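Nucleoside diphosphate kinase (Pyrobaculum aerophilum, PDB 1XQI) probably catalyses transfer of the ATP gamma-phosphate to nucleoside diphosphates through a phosphohistidine intermediate, with magnesium as cofactor. Local coordinates at residues K79-E83 / L84-P88; D158-E162 / E163-V167. The protein carries 6 engineered substitutions. All coordinates share one frame; numbering follows the deposited sequence.

Contact 1 of 2, residues K79-E83 / L84-P88; sequences KAYQE and LGIDP
Ile86 N reaches back 2.7 Å to Tyr81 O, and Gly85 N adds a second backbone bond, 3.0 Å to Gln82 O, meeting that oxygen from above its carbonyl plane. The step before, Leu84 N to Ala80 O at 3.1 Å, still has the form of an ordinary helical bond. Gly85 suits the turn because its backbone takes a positive phi (67°), which a residue without a side chain adopts easily. Once the chain has reversed, Ile86 returns over the last helical turn. With CG1 anti to its carbonyl carbon (chi1 -47°), its branches part: CG2 lies over one face of the Tyr81 ring, toward the rim, while CD1 comes 3.4 Å from Tyr81 CD2. Pro88 meets the same ring at its edge, CB standing 3.4 Å from Tyr81 CD1, so this large flat side chain packs against two compact apolar ones. The ring is buried further by Ala161 of helix 157-162 and by Lys91 and Ile92. Pro88 also begins the next helix, and Asp87, at the N-cap, bonds through OD2 to Arg89 N. Helix 67-84 thus ends, within the insert of this kinase, in a Schellman motif closed by the apolar packing of Ile86 on Tyr81.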
# COMPACT_ATOMS: atom_id res chain seq x y z
N LYS A 79 -35.73 -8.86 -0.40
CA LYS A 79 -35.98 -9.41 0.94
C LYS A 79 -35.81 -8.30 1.98
O LYS A 79 -36.68 -8.13 2.86
CB LYS A 79 -35.06 -10.60 1.24
N ALA A 80 -34.71 -7.54 1.87
CA ALA A 80 -34.48 -6.38 2.72
C ALA A 80 -35.69 -5.43 2.70
O ALA A 80 -36.29 -5.18 3.76
CB ALA A 80 -33.18 -5.67 2.35
N TYR A 81 -36.10 -4.95 1.52
CA TYR A 81 -37.30 -4.08 1.41
C TYR A 81 -38.58 -4.62 2.08
O TYR A 81 -39.36 -3.86 2.68
CB TYR A 81 -37.62 -3.76 -0.06
CG TYR A 81 -36.75 -2.71 -0.70
CD1 TYR A 81 -36.74 -2.55 -2.08
CD2 TYR A 81 -35.94 -1.89 0.07
CE1 TYR A 81 -35.97 -1.58 -2.67
CE2 TYR A 81 -35.15 -0.91 -0.52
CZ TYR A 81 -35.17 -0.77 -1.88
OH TYR A 81 -34.39 0.21 -2.45
N GLN A 82 -38.78 -5.92 1.96
CA GLN A 82 -39.97 -6.60 2.46
C GLN A 82 -40.07 -6.57 3.99
O GLN A 82 -41.11 -6.20 4.51
CB GLN A 82 -39.97 -8.04 1.95
CG GLN A 82 -41.13 -8.88 2.45
CD GLN A 82 -41.45 -10.00 1.49
OE1 GLN A 82 -42.36 -9.88 0.67
NE2 GLN A 82 -40.67 -11.08 1.55
N GLU A 83 -38.99 -6.96 4.68
CA GLU A 83 -38.83 -6.87 6.16
C GLU A 83 -38.90 -5.44 6.70
O GLU A 83 -39.31 -5.23 7.85
CB GLU A 83 -37.53 -7.56 6.62
CG GLU A 83 -37.57 -9.11 6.40
CD GLU A 83 -36.19 -9.81 6.46
OE1 GLU A 83 -35.13 -9.12 6.36
OE2 GLU A 83 -36.15 -11.05 6.60
N LEU A 84 -38.50 -4.48 5.86
CA LEU A 84 -38.68 -3.06 6.14
C LEU A 84 -40.06 -2.51 5.69
O LEU A 84 -40.45 -1.40 6.03
CB LEU A 84 -37.56 -2.24 5.47
CG LEU A 84 -36.13 -2.11 6.04
CD1 LEU A 84 -36.10 -1.36 7.41
CD2 LEU A 84 -35.34 -3.47 6.11
N GLY A 85 -40.80 -3.29 4.91
CA GLY A 85 -42.07 -2.79 4.38
C GLY A 85 -41.91 -1.64 3.39
O GLY A 85 -42.85 -0.83 3.22
N ILE A 86 -40.73 -1.55 2.75
CA ILE A 86 -40.56 -0.63 1.59
C ILE A 86 -41.09 -1.29 0.31
O ILE A 86 -40.82 -2.47 0.03
CB ILE A 86 -39.10 -0.18 1.34
CG1 ILE A 86 -38.40 0.28 2.64
CG2 ILE A 86 -39.07 0.92 0.24
CD1 ILE A 86 -36.86 0.07 2.64
N ASP A 87 -41.86 -0.54 -0.46
CA ASP A 87 -42.31 -1.04 -1.75
C ASP A 87 -41.23 -0.71 -2.81
O ASP A 87 -41.02 0.46 -3.17
CB ASP A 87 -43.69 -0.45 -2.12
CG ASP A 87 -44.04 -0.67 -3.57
OD1 ASP A 87 -44.86 0.11 -4.10
OD2 ASP A 87 -43.49 -1.61 -4.20
N PRO A 88 -40.55 -1.74 -3.33
CA PRO A 88 -39.47 -1.52 -4.29
C PRO A 88 -39.96 -0.77 -5.54
O PRO A 88 -39.21 -0.03 -6.16
CB PRO A 88 -38.98 -2.94 -4.63
CG PRO A 88 -40.07 -3.88 -4.13
CD PRO A 88 -40.85 -3.18 -3.09

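Contact 2 of 2, residues D158-E162 / E163-V167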
# COMPACT_ATOMS: atom_id res chain seq x y z
N ASP A 158 -30.63 -1.56 6.33
CA ASP A 158 -31.83 -0.70 6.41
C ASP A 158 -31.49 0.74 6.08
O ASP A 158 -32.12 1.36 5.23
CB ASP A 158 -32.50 -0.76 7.79
CG ASP A 158 -31.49 -0.67 8.96
OD1 ASP A 158 -30.52 -1.46 8.97
OD2 ASP A 158 -31.67 0.16 9.88
N LEU A 159 -30.46 1.25 6.74
CA LEU A 159 -29.98 2.60 6.53
C LEU A 159 -29.60 2.76 5.07
O LEU A 159 -30.08 3.65 4.40
CB LEU A 159 -28.76 2.86 7.42
CG LEU A 159 -28.48 4.18 8.15
CD1 LEU A 159 -26.95 4.47 8.10
CD2 LEU A 159 -29.33 5.39 7.68
N ALA A 160 -28.74 1.87 4.57
CA ALA A 160 -28.34 1.93 3.17
C ALA A 160 -29.58 2.02 2.22
O ALA A 160 -29.62 2.89 1.33
CB ALA A 160 -27.43 0.77 2.81
N ALA A 161 -30.58 1.16 2.44
CA ALA A 161 -31.83 1.22 1.69
C ALA A 161 -32.53 2.56 1.89
O ALA A 161 -32.75 3.31 0.93
CB ALA A 161 -32.77 0.04 2.05
N GLU A 162 -32.84 2.92 3.13
CA GLU A 162 -33.48 4.20 3.36
C GLU A 162 -32.75 5.25 2.48
O GLU A 162 -33.40 6.07 1.86
CB GLU A 162 -33.48 4.58 4.86
CG GLU A 162 -34.87 4.81 5.54
CD GLU A 162 -35.73 3.51 5.66
OE1 GLU A 162 -36.43 3.16 4.65
OE2 GLU A 162 -35.73 2.86 6.76
N GLU A 163 -31.43 5.16 2.36
CA GLU A 163 -30.62 6.25 1.77
C GLU A 163 -30.23 6.05 0.29
O GLU A 163 -29.34 6.75 -0.20
CB GLU A 163 -29.33 6.48 2.59
CG GLU A 163 -29.46 7.07 4.01
CD GLU A 163 -28.06 7.40 4.62
OE1 GLU A 163 -27.07 6.80 4.16
OE2 GLU A 163 -27.94 8.25 5.54
N GLY A 164 -30.86 5.11 -0.43
CA GLY A 164 -30.58 4.88 -1.86
C GLY A 164 -29.09 4.74 -2.17
O GLY A 164 -28.51 5.55 -2.91
N ARG A 165 -28.47 3.73 -1.56
CA ARG A 165 -27.04 3.39 -1.71
C ARG A 165 -26.76 1.94 -1.21
O ARG A 165 -27.63 1.28 -0.63
CB ARG A 165 -26.12 4.42 -1.01
CG ARG A 165 -26.37 4.59 0.46
CD ARG A 165 -25.20 5.26 1.20
NE ARG A 165 -25.46 5.34 2.64
CZ ARG A 165 -25.19 4.39 3.54
NH1 ARG A 165 -24.58 3.27 3.19
NH2 ARG A 165 -25.49 4.58 4.81
N VAL A 166 -25.57 1.44 -1.49
CA VAL A 166 -25.12 0.18 -0.98
C VAL A 166 -24.57 0.38 0.45
O VAL A 166 -24.35 1.50 0.93
CB VAL A 166 -24.01 -0.43 -1.90
CG1 VAL A 166 -24.61 -0.93 -3.25
CG2 VAL A 166 -22.82 0.59 -2.15
N VAL A 167 -24.38 -0.74 1.13
CA VAL A 167 -23.77 -0.78 2.46
C VAL A 167 -22.30 -0.34 2.36
O VAL A 167 -21.57 -0.74 1.42
CB VAL A 167 -23.92 -2.18 3.08
CG1 VAL A 167 -23.23 -2.25 4.44
CG2 VAL A 167 -25.41 -2.52 3.23
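Arg165 places CG between its backbone N and carbonyl carbon (chi1 59°), and from there its extended chain brings the guanidinium back beside Ala160, on the last turn of helix 157-162. That helix closes in a Schellman motif. Gly164 N bonds to Ala161 O at 2.9 Å with a nearly straight N-H (175°), although it meets the oxygen from above the carbonyl plane, and Arg165 N reaches Ala160 O at 3.2 Å. Gly164 is the C-prime residue, and its positive phi is easiest for glycine.

The guanidinium sets a face against Ala160 CA, offset toward the rim, and the small alanine lets it come close to the helix backbone. Leu159 adds an apolar neighbour at the edge, CD1 lying 3.6 Å from Arg165 NH2. Arg165 also grips Glu163 side-on: NE, at 2.7 Å, and NH2, at 2.8 Å, both donate to Glu163 OE1, which lies in the guanidinium plane. Glu163 can offer this oxygen because its chain runs out extended, alongside Leu159 and pointing the same way. Asp155 forms a second salt bridge with Arg165, and Phe168 a cation-pi contact, so several partners fix the group's rotation.

A methionine in place of Arg165 would probably leave the Glu163 and Asp155 carboxylates without their shared cation and set the Glu163 side chain free to turn.

Beyond the turn, Val167 packs CG2 against the buried methyl of Ala160, leading the chain toward Asn169, which by similarity binds ATP. Arg165 NH1, the nitrogen that also faces Asp155, ties the guanidinium to the loop itself by donating to Val166 O at 2.9 Å.

Contact 1 precedes contact 2 along the chain, and their centres lie about 12 Å apart on the same side of the molecule. Each is the C-terminal end of a helix, 67-84 in the insert and 157-162 in the kinase family region, and the two ends pack together. Tyr81 CE2 rests 3.6 Å from Ala161 CB, Leu84 CD1 meets Asp158 CB, and Ile86 CD1 reaches Glu162 OE1. Lys91 NZ, from the helix after contact 1, also bonds to Glu162 O. The insert is thereby joined to the segment leading to strand 171-173, an outer strand of the four-stranded antiparallel sheet that carries the predicted phosphohistidine, His172.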